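Glutathione S-transferase (Rhodospirillum rubrum F11, PDB 4O7H) probably catalyses the conjugation of glutathione to electrophilic substrates. Local coordinates at residues 202-207 with 215-220; 173-178 with 211-216; 166-171 with 198-203; 4-9 with 27-32. All blocks are in the same frame, centred on the assembly; numbering follows the deposited sequence.

Contact 1 (202-207 with 215-220); sequences PLLTET and RHYADL
Tyr217 reaches back to the helix 201-205 and donates its phenol proton to the carbonyl of Leu203, with Tyr217 OH 2.7 Å from Leu203 O. The donor stands above the carbonyl plane, 44° out of it. CG of Tyr217 lies opposite its backbone N (chi1 179°), which sends the ring from the C-terminal tail to the helix. The same hydroxyl also hydrogen-bonds Arg14 NH1, so this buried group ties the tail, helix 201-205 and helix 11-22 together. Leu204 O also comes to the edge of the ring, 3.6 Å from Tyr217 CE2, a close approach of carbonyl oxygen and ring carbon.

The apolar part centres on Leu204, the residue most covered here. Its CD2 sits over one face of the Tyr217 ring, displaced toward the rim. Its CD1 meets Leu220 CD2 at 3.8 Å, the two leucines crossing obliquely, and its CB lies 4.3 Å from Ala218 CB. The type I turn from His216 to Asp219, closed by Asp219 N to His216 O at 3.0 Å, sets Tyr217 and Ala218, and Leu220 just after it, against Leu204. A phenylalanine in place of Tyr217 would probably keep much of the leucine contact but leave Leu203 O and Arg14 without their shared hydroxyl partner.

Around the contact, Leu203 leans on Arg14 and Val18 of helix 11-22, the Tyr217 ring meets Tyr175 of helix 161-175 edge-to-face, and Lys195 at the end of helix 185-195 hydrogen-bonds the carbonyls of Tyr217 and Asp219.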
# COMPACT_ATOMS: atom_id res chain seq x y z
N PRO A 202 9.16 17.19 15.56
CA PRO A 202 7.75 17.59 15.65
C PRO A 202 6.80 16.45 16.07
O PRO A 202 5.81 16.65 16.74
CB PRO A 202 7.40 18.03 14.20
CG PRO A 202 8.67 18.33 13.57
CD PRO A 202 9.71 17.43 14.21
N LEU A 203 7.13 15.22 15.69
CA LEU A 203 6.30 14.10 16.11
C LEU A 203 6.34 13.91 17.61
O LEU A 203 5.38 13.42 18.20
CB LEU A 203 6.78 12.78 15.47
CG LEU A 203 6.42 12.54 14.02
CD1 LEU A 203 6.92 13.64 13.12
CD2 LEU A 203 6.98 11.18 13.59
N LEU A 204 7.45 14.30 18.21
CA LEU A 204 7.60 14.16 19.67
C LEU A 204 6.98 15.27 20.42
O LEU A 204 6.48 15.04 21.54
CB LEU A 204 9.07 14.01 20.08
CG LEU A 204 9.77 12.83 19.43
CD1 LEU A 204 11.17 12.75 20.04
CD2 LEU A 204 9.01 11.53 19.64
N THR A 205 6.99 16.47 19.87
CA THR A 205 6.52 17.65 20.64
C THR A 205 5.06 18.01 20.45
O THR A 205 4.43 18.61 21.32
CB THR A 205 7.39 18.87 20.34
OG1 THR A 205 7.32 19.22 18.97
CG2 THR A 205 8.85 18.58 20.65
N GLU A 206 4.50 17.66 19.31
CA GLU A 206 3.11 17.99 19.04
C GLU A 206 2.17 16.99 19.74
O GLU A 206 2.55 15.85 20.05
CB GLU A 206 2.88 18.07 17.50
CG GLU A 206 3.69 19.17 16.84
CD GLU A 206 3.53 19.23 15.30
OE1 GLU A 206 2.61 18.53 14.80
OE2 GLU A 206 4.30 19.99 14.69
N THR A 207 0.96 17.42 20.03
CA THR A 207 -0.02 16.57 20.67
C THR A 207 -1.30 16.51 19.83
O THR A 207 -1.53 17.34 18.97
CB THR A 207 -0.39 17.10 22.05
OG1 THR A 207 -0.84 18.45 21.92
CG2 THR A 207 0.80 17.03 23.02
N ARG A 215 4.48 9.58 29.60
CA ARG A 215 5.52 10.46 30.09
C ARG A 215 6.87 10.24 29.39
O ARG A 215 7.64 11.16 29.29
CB ARG A 215 5.65 10.30 31.62
CG ARG A 215 6.15 8.97 32.16
CD ARG A 215 6.09 8.95 33.71
NE ARG A 215 6.96 9.99 34.26
CZ ARG A 215 6.58 11.19 34.77
NH1 ARG A 215 5.35 11.57 34.90
NH2 ARG A 215 7.53 12.07 35.14
N HIS A 216 7.13 9.04 28.87
CA HIS A 216 8.40 8.74 28.20
C HIS A 216 8.39 9.06 26.71
O HIS A 216 9.40 8.95 26.01
CB HIS A 216 8.70 7.26 28.33
CG HIS A 216 7.80 6.42 27.49
ND1 HIS A 216 6.61 5.90 27.95
CD2 HIS A 216 7.91 5.99 26.20
CE1 HIS A 216 6.03 5.21 27.00
NE2 HIS A 216 6.79 5.26 25.92
N TYR A 217 7.21 9.42 26.18
CA TYR A 217 7.05 9.58 24.72
C TYR A 217 8.06 10.53 24.10
O TYR A 217 8.67 10.22 23.06
CB TYR A 217 5.61 10.04 24.42
CG TYR A 217 5.32 10.27 22.97
CD1 TYR A 217 5.16 9.20 22.08
CD2 TYR A 217 5.29 11.54 22.48
CE1 TYR A 217 4.90 9.43 20.74
CE2 TYR A 217 5.01 11.78 21.16
CZ TYR A 217 4.83 10.72 20.31
OH TYR A 217 4.65 10.96 18.94
N ALA A 218 8.28 11.69 24.70
CA ALA A 218 9.25 12.65 24.19
C ALA A 218 10.63 12.53 24.84
O ALA A 218 11.47 13.38 24.64
CB ALA A 218 8.69 14.07 24.33
N ASP A 219 10.87 11.48 25.60
CA ASP A 219 12.18 11.29 26.24
C ASP A 219 13.16 10.62 25.26
O ASP A 219 12.97 9.45 24.90
CB ASP A 219 12.01 10.41 27.47
CG ASP A 219 13.28 10.32 28.32
OD1 ASP A 219 14.31 10.93 27.95
OD2 ASP A 219 13.25 9.58 29.34
N LEU A 220 14.23 11.31 24.89
CA LEU A 220 15.22 10.73 24.01
C LEU A 220 15.96 9.60 24.70
O LEU A 220 16.47 8.64 24.06
CB LEU A 220 16.15 11.81 23.48
CG LEU A 220 15.54 12.97 22.72
CD1 LEU A 220 16.63 13.77 21.99
CD2 LEU A 220 14.54 12.47 21.68

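Contact 2 (173-178 with 211-216); sequences IDYAGD and IRPPRH
His216 and Asp174 meet through a nearly straight hydrogen bond, His216 NE2 to Asp174 OD1 at 2.8 Å with an angle of 170° at the proton. CG of His216 sits between its backbone N and carbonyl carbon (chi1 71°), a turn that carries the ring to Asp174. The oxygen lies close to the imidazole plane and is approached on its syn side, although NE2 stands 32° out of the carboxylate plane. Trp181 NE1 is a second donor to OD1, a pairing that would be expected to favour the charged carboxylate. At the other end, Tyr175 OH donates to Ile211 O at 2.8 Å and accepts a hydrogen bond from Ile208 N. A water donates to both Tyr175 O and Arg212 O, bridging the two backbones.

These bonds fasten the C-terminal tail along the end of helix 161-175 in the all-helical domain of the glutathione transferase fold, where Gly177, with positive phi, closes the helix in a Schellman motif.

Pro213 CB makes a CH-pi contact over the centre of the Tyr175 ring, 3.8 Å from its centroid. Ile211 CB lies at the ring's edge, and CG2 is 3.7 Å from CE1 of Tyr175. Pro214 CD is 3.1 Å from Tyr175 O, and its CG touches Asp174 O and Gly177 CA.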
# COMPACT_ATOMS: atom_id res chain seq x y z
N ILE A 173 1.88 3.93 18.09
CA ILE A 173 1.68 2.91 19.13
C ILE A 173 2.23 3.43 20.45
O ILE A 173 1.61 3.25 21.50
CB ILE A 173 2.32 1.55 18.79
CG1 ILE A 173 1.97 1.09 17.35
CG2 ILE A 173 1.87 0.48 19.78
CD1 ILE A 173 0.52 1.34 16.94
N ASP A 174 3.31 4.17 20.38
CA ASP A 174 3.95 4.70 21.59
C ASP A 174 3.12 5.85 22.15
O ASP A 174 2.97 5.95 23.37
CB ASP A 174 5.37 5.14 21.28
CG ASP A 174 6.26 5.22 22.49
OD1 ASP A 174 6.19 4.35 23.33
OD2 ASP A 174 7.13 6.15 22.54
N TYR A 175 2.55 6.69 21.30
CA TYR A 175 1.63 7.73 21.75
C TYR A 175 0.45 7.14 22.56
O TYR A 175 0.01 7.75 23.57
CB TYR A 175 1.15 8.55 20.54
CG TYR A 175 0.56 9.87 20.91
CD1 TYR A 175 -0.70 9.94 21.47
CD2 TYR A 175 1.27 11.04 20.71
CE1 TYR A 175 -1.24 11.18 21.82
CE2 TYR A 175 0.76 12.28 21.06
CZ TYR A 175 -0.51 12.32 21.63
OH TYR A 175 -1.04 13.55 21.98
N ALA A 176 -0.02 5.96 22.16
CA ALA A 176 -1.07 5.23 22.85
C ALA A 176 -0.59 4.47 24.07
O ALA A 176 -1.41 3.92 24.81
CB ALA A 176 -1.76 4.27 21.88
N GLY A 177 0.72 4.41 24.26
CA GLY A 177 1.32 3.74 25.42
C GLY A 177 1.38 2.22 25.32
O GLY A 177 1.56 1.53 26.33
N ASP A 178 1.33 1.65 24.12
CA ASP A 178 1.20 0.23 23.96
C ASP A 178 2.43 -0.52 23.40
O ASP A 178 2.29 -1.67 22.97
CB ASP A 178 -0.04 -0.05 23.07
CG ASP A 178 -1.35 0.18 23.81
OD1 ASP A 178 -1.41 -0.26 24.98
OD2 ASP A 178 -2.27 0.82 23.25
N ILE A 211 -5.73 13.58 23.90
CA ILE A 211 -4.96 12.47 24.45
C ILE A 211 -3.57 12.96 24.90
O ILE A 211 -2.86 13.63 24.17
CB ILE A 211 -4.80 11.32 23.44
CG1 ILE A 211 -6.17 10.81 22.97
CG2 ILE A 211 -4.04 10.18 24.07
CD1 ILE A 211 -6.53 11.22 21.56
N ARG A 212 -3.24 12.67 26.15
CA ARG A 212 -1.93 13.06 26.69
C ARG A 212 -1.01 11.89 26.35
O ARG A 212 -1.38 10.77 26.64
CB ARG A 212 -2.04 13.24 28.21
CG ARG A 212 -2.92 14.42 28.62
N PRO A 213 0.14 12.12 25.67
CA PRO A 213 0.95 10.92 25.46
C PRO A 213 1.61 10.51 26.77
O PRO A 213 1.57 11.27 27.76
CB PRO A 213 2.03 11.39 24.47
CG PRO A 213 2.15 12.84 24.72
CD PRO A 213 0.77 13.32 25.09
N PRO A 214 2.18 9.32 26.78
CA PRO A 214 2.86 8.87 27.98
C PRO A 214 4.06 9.68 28.33
O PRO A 214 4.64 10.36 27.48
CB PRO A 214 3.26 7.42 27.68
CG PRO A 214 3.04 7.23 26.26
CD PRO A 214 2.15 8.28 25.73
N ARG A 215 4.48 9.58 29.60
CA ARG A 215 5.52 10.46 30.09
C ARG A 215 6.87 10.24 29.39
O ARG A 215 7.64 11.16 29.29
CB ARG A 215 5.65 10.30 31.62
CG ARG A 215 6.15 8.97 32.16
CD ARG A 215 6.09 8.95 33.71
NE ARG A 215 6.96 9.99 34.26
CZ ARG A 215 6.58 11.19 34.77
NH1 ARG A 215 5.35 11.57 34.90
NH2 ARG A 215 7.53 12.07 35.14
N HIS A 216 7.13 9.04 28.87
CA HIS A 216 8.40 8.74 28.20
C HIS A 216 8.39 9.06 26.71
O HIS A 216 9.40 8.95 26.01
CB HIS A 216 8.70 7.26 28.33
CG HIS A 216 7.80 6.42 27.49
ND1 HIS A 216 6.61 5.90 27.95
CD2 HIS A 216 7.91 5.99 26.20
CE1 HIS A 216 6.03 5.21 27.00
NE2 HIS A 216 6.79 5.26 25.92
O HOH W 1 -1.61 7.82 25.68

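Contact 3 (166-171 with 198-203); sequences AACHLS and PSFRPL
Ser171 has OG placed between its backbone N and carbonyl carbon (chi1 74°), which turns the hydroxyl back along its own helix to donate to Cys168 O at 2.7 Å. Its CA-CB bond points toward the 198-203 segment, which puts CB against the Phe200 ring. Phe200, with chi1 of -136° away from the staggered values, carries its ring across to helix 161-175.

The far end of that ring does most of the touching. Phe200 CZ lies 3.9 Å from Ser171 CB, and Phe200 CE1 is equally far from Ala167 CB. Ala167 O meets the ring at its edge, 3.7 Å from Phe200 CZ. Cys168 SG approaches obliquely as a sulfur-aromatic contact, 5.4 Å from the centroid of the Phe200 ring. The same sulfur touches Leu203 CD2 at 4.0 Å; this methyl group also covers part of one face of the Phe200 ring and reaches Ser171 OG.

Arg14 NH1 is a further hydrogen-bond partner of Ser171 OG, so the buried hydroxyl is well satisfied. Without the hydroxyl, as with an alanine in its place, Cys168 O and Arg14 would probably lose their shared partner, though CB would still meet Phe200.

Val194 and Tyr191 of helix 185-195 pack against Ala167 and Ser171. No hydrogen bond links the two segments: this is interlocking of small residues with one aromatic and one leucine in the core of the helical C-terminal domain of a glutathione transferase.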
# COMPACT_ATOMS: atom_id res chain seq x y z
N ALA A 166 8.63 2.36 9.67
CA ALA A 166 8.51 1.56 10.87
C ALA A 166 8.44 2.46 12.15
O ALA A 166 7.58 2.26 13.04
CB ALA A 166 9.69 0.59 10.99
N ALA A 167 9.29 3.49 12.20
CA ALA A 167 9.38 4.36 13.37
C ALA A 167 8.11 5.21 13.45
O ALA A 167 7.64 5.52 14.56
CB ALA A 167 10.63 5.24 13.29
N CYS A 168 7.54 5.60 12.30
CA CYS A 168 6.35 6.47 12.32
C CYS A 168 5.15 5.66 12.82
O CYS A 168 4.34 6.15 13.63
CB CYS A 168 6.09 7.13 11.00
SG CYS A 168 7.22 8.49 10.69
N HIS A 169 5.03 4.40 12.38
CA HIS A 169 3.97 3.53 12.91
C HIS A 169 4.17 3.35 14.41
O HIS A 169 3.24 3.53 15.18
CB HIS A 169 4.02 2.21 12.18
CG HIS A 169 3.19 2.21 10.94
ND1 HIS A 169 3.67 2.51 9.68
CD2 HIS A 169 1.87 1.98 10.79
CE1 HIS A 169 2.68 2.37 8.80
NE2 HIS A 169 1.58 2.12 9.48
N LEU A 170 5.39 3.02 14.82
CA LEU A 170 5.67 2.76 16.23
C LEU A 170 5.45 3.98 17.07
O LEU A 170 5.05 3.86 18.24
CB LEU A 170 7.06 2.18 16.44
CG LEU A 170 7.12 0.67 16.13
CD1 LEU A 170 8.55 0.21 15.98
CD2 LEU A 170 6.48 -0.11 17.28
N SER A 171 5.65 5.17 16.49
CA SER A 171 5.46 6.41 17.24
C SER A 171 4.01 6.55 17.64
O SER A 171 3.69 7.13 18.71
CB SER A 171 5.97 7.63 16.49
OG SER A 171 5.16 8.06 15.42
N PRO A 198 16.70 15.13 14.23
CA PRO A 198 15.93 16.36 14.17
C PRO A 198 14.65 16.23 13.37
O PRO A 198 13.66 16.88 13.67
CB PRO A 198 16.92 17.38 13.57
CG PRO A 198 18.26 16.80 13.79
CD PRO A 198 18.16 15.31 13.98
N SER A 199 14.65 15.33 12.37
CA SER A 199 13.46 15.14 11.51
C SER A 199 12.31 14.60 12.31
O SER A 199 11.15 14.76 11.94
CB SER A 199 13.77 14.16 10.40
OG SER A 199 14.21 12.94 10.95
N PHE A 200 12.61 13.95 13.43
CA PHE A 200 11.53 13.36 14.25
C PHE A 200 10.92 14.33 15.27
O PHE A 200 9.89 14.03 15.89
CB PHE A 200 12.04 12.13 15.00
CG PHE A 200 11.09 10.94 14.97
CD1 PHE A 200 10.94 10.19 13.82
CD2 PHE A 200 10.36 10.59 16.11
CE1 PHE A 200 10.08 9.11 13.80
CE2 PHE A 200 9.48 9.51 16.10
CZ PHE A 200 9.37 8.76 14.94
N ARG A 201 11.58 15.44 15.51
CA ARG A 201 11.24 16.30 16.65
C ARG A 201 9.77 16.74 16.67
O ARG A 201 9.14 16.66 17.73
CB ARG A 201 12.17 17.52 16.73
CG ARG A 201 11.94 18.29 18.02
CD ARG A 201 12.77 19.56 18.12
NE ARG A 201 13.98 19.33 18.91
CZ ARG A 201 15.18 18.99 18.42
NH1 ARG A 201 15.39 18.86 17.10
NH2 ARG A 201 16.19 18.78 19.26
N PRO A 202 9.16 17.19 15.56
CA PRO A 202 7.75 17.59 15.65
C PRO A 202 6.80 16.45 16.07
O PRO A 202 5.81 16.65 16.74
CB PRO A 202 7.40 18.03 14.20
CG PRO A 202 8.67 18.33 13.57
CD PRO A 202 9.71 17.43 14.21
N LEU A 203 7.13 15.22 15.69
CA LEU A 203 6.30 14.10 16.11
C LEU A 203 6.34 13.91 17.61
O LEU A 203 5.38 13.42 18.20
CB LEU A 203 6.78 12.78 15.47
CG LEU A 203 6.42 12.54 14.02
CD1 LEU A 203 6.92 13.64 13.12
CD2 LEU A 203 6.98 11.18 13.59

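Contact 4 (4-9 with 27-32); sequences LYHHGL and YEAVIE
Strand residues 4-6 and 28-31 run parallel, their short axes 4.7 Å apart at closest approach and inclined by 34°. They belong to the two strands of the beta-alpha-beta unit that opens the thioredoxin-like N-terminal domain, with helix 11-22 as the crossover. Four backbone hydrogen bonds join them: Leu4 N to Glu28 O, Val30 N to Leu4 O, His6 N to Val30 O and Glu32 N to His6 O, the second the shortest at 2.8 Å. Val30 O also receives a CA-H contact from Tyr5, and His6 O one from Ile31.

Tyr5 and Val30 lie side by side on one face, Tyr5 CE2 3.7 Å from Val30 CG1, while the Tyr5 hydroxyl hydrogen-bonds Arg3. Leu4, His6, Ala29 and Ile31 occupy the other face, toward helix 11-22, where Leu4 touches Val16 and Arg17. With CG between its backbone N and carbonyl carbon (chi1 83°), His6 swings its ring toward the neighbouring strand, and NE2 lies 3.8 Å from both Ala29 CB and Ile31 CG1. Leu4 CB meets CD2 of the Tyr27 ring, and the hydroxyl of Tyr27 hydrogen-bonds Arg17. Beyond the strands, Glu32 O lies at the edge of the His7 ring, near its plane, 3.3 Å from CD2 of His7.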
# COMPACT_ATOMS: atom_id res chain seq x y z
N LEU A 4 2.18 20.73 3.31
CA LEU A 4 1.74 19.35 3.55
C LEU A 4 0.46 19.34 4.38
O LEU A 4 0.42 19.84 5.54
CB LEU A 4 2.85 18.56 4.28
CG LEU A 4 2.48 17.10 4.46
CD1 LEU A 4 2.59 16.39 3.13
CD2 LEU A 4 3.29 16.44 5.55
N TYR A 5 -0.59 18.81 3.81
CA TYR A 5 -1.80 18.51 4.54
C TYR A 5 -1.59 17.23 5.32
O TYR A 5 -1.24 16.16 4.74
CB TYR A 5 -3.02 18.41 3.61
CG TYR A 5 -3.44 19.73 2.99
CD1 TYR A 5 -2.85 20.17 1.81
CD2 TYR A 5 -4.36 20.54 3.61
CE1 TYR A 5 -3.19 21.38 1.24
CE2 TYR A 5 -4.70 21.76 3.07
CZ TYR A 5 -4.11 22.18 1.91
OH TYR A 5 -4.46 23.41 1.33
N HIS A 6 -1.82 17.30 6.63
CA HIS A 6 -1.51 16.17 7.48
C HIS A 6 -2.47 16.11 8.69
O HIS A 6 -3.25 17.04 8.94
CB HIS A 6 -0.06 16.26 7.99
CG HIS A 6 0.11 17.16 9.18
ND1 HIS A 6 0.30 16.65 10.45
CD2 HIS A 6 0.14 18.50 9.29
CE1 HIS A 6 0.38 17.66 11.30
NE2 HIS A 6 0.30 18.79 10.63
N HIS A 7 -2.35 15.05 9.46
CA HIS A 7 -2.84 15.06 10.82
C HIS A 7 -2.01 14.12 11.63
O HIS A 7 -1.38 13.20 11.10
CB HIS A 7 -4.34 14.82 10.95
CG HIS A 7 -4.84 13.51 10.52
ND1 HIS A 7 -4.61 12.35 11.23
CD2 HIS A 7 -5.66 13.16 9.50
CE1 HIS A 7 -5.24 11.34 10.64
NE2 HIS A 7 -5.89 11.81 9.59
N GLY A 8 -1.97 14.38 12.93
CA GLY A 8 -1.08 13.63 13.81
C GLY A 8 -1.39 12.17 13.94
O GLY A 8 -0.51 11.40 14.35
N LEU A 9 -2.60 11.72 13.62
CA LEU A 9 -2.92 10.33 13.77
C LEU A 9 -2.60 9.48 12.54
O LEU A 9 -2.86 8.31 12.52
CB LEU A 9 -4.43 10.20 14.06
CG LEU A 9 -4.82 10.83 15.40
CD1 LEU A 9 -6.28 10.50 15.63
CD2 LEU A 9 -3.98 10.24 16.52
N TYR A 27 8.63 23.26 4.51
CA TYR A 27 7.22 23.16 4.22
C TYR A 27 6.37 23.74 5.32
O TYR A 27 6.76 23.78 6.50
CB TYR A 27 6.79 21.70 3.94
CG TYR A 27 6.79 20.87 5.17
CD1 TYR A 27 7.99 20.38 5.71
CD2 TYR A 27 5.61 20.60 5.88
CE1 TYR A 27 7.98 19.62 6.87
CE2 TYR A 27 5.60 19.85 7.04
CZ TYR A 27 6.78 19.36 7.54
OH TYR A 27 6.74 18.65 8.69
N GLU A 28 5.15 24.14 4.95
CA GLU A 28 4.14 24.54 5.89
C GLU A 28 3.21 23.38 6.23
O GLU A 28 2.61 22.77 5.31
CB GLU A 28 3.29 25.68 5.31
CG GLU A 28 2.17 26.13 6.23
CD GLU A 28 1.31 27.25 5.61
OE1 GLU A 28 1.49 27.60 4.41
OE2 GLU A 28 0.42 27.73 6.34
N ALA A 29 3.13 23.03 7.49
CA ALA A 29 2.26 21.94 7.92
C ALA A 29 0.87 22.44 8.12
O ALA A 29 0.66 23.40 8.91
CB ALA A 29 2.74 21.30 9.22
N VAL A 30 -0.09 21.82 7.43
CA VAL A 30 -1.49 22.22 7.52
C VAL A 30 -2.36 21.05 7.96
O VAL A 30 -2.40 20.01 7.31
CB VAL A 30 -1.99 22.74 6.18
CG1 VAL A 30 -3.45 23.19 6.27
CG2 VAL A 30 -1.09 23.87 5.69
N ILE A 31 -3.02 21.18 9.10
CA ILE A 31 -3.86 20.13 9.61
C ILE A 31 -5.16 20.03 8.82
O ILE A 31 -5.84 21.05 8.58
CB ILE A 31 -4.21 20.34 11.10
CG1 ILE A 31 -2.90 20.37 11.90
CG2 ILE A 31 -5.17 19.26 11.57
CD1 ILE A 31 -2.97 20.91 13.34
N GLU A 32 -5.48 18.82 8.41
CA GLU A 32 -6.81 18.48 7.94
C GLU A 32 -7.35 17.32 8.74
O GLU A 32 -6.76 16.22 8.76
CB GLU A 32 -6.82 18.10 6.46
CG GLU A 32 -8.22 17.75 5.93
CD GLU A 32 -9.18 18.94 5.79
OE1 GLU A 32 -8.71 20.09 5.80
OE2 GLU A 32 -10.43 18.72 5.74

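Overall arrangement
Contact 3 lies deepest, its centre about 6 Å from the centre of the chain, and is apolar across its segments; contact 4 is a surface contact built on backbone hydrogen bonds in the N-terminal sheet. Contacts 1 and 2 fasten the C-terminal tail: the first, buried, by one tyrosine hydroxyl with leucine and alanine packing, the second, partly buried, by a histidine-carboxylate bond, a tyrosine hydroxyl and prolines. They share Arg215 and His216 and touch where the Tyr217 and Tyr175 rings meet. Contacts 1 and 3 share helix 201-205, contacts 2 and 3 helix 161-175. Arg14 of helix 11-22, the crossover between the strands of contact 4, hydrogen-bonds Tyr217 and Ser171, joining the two domains.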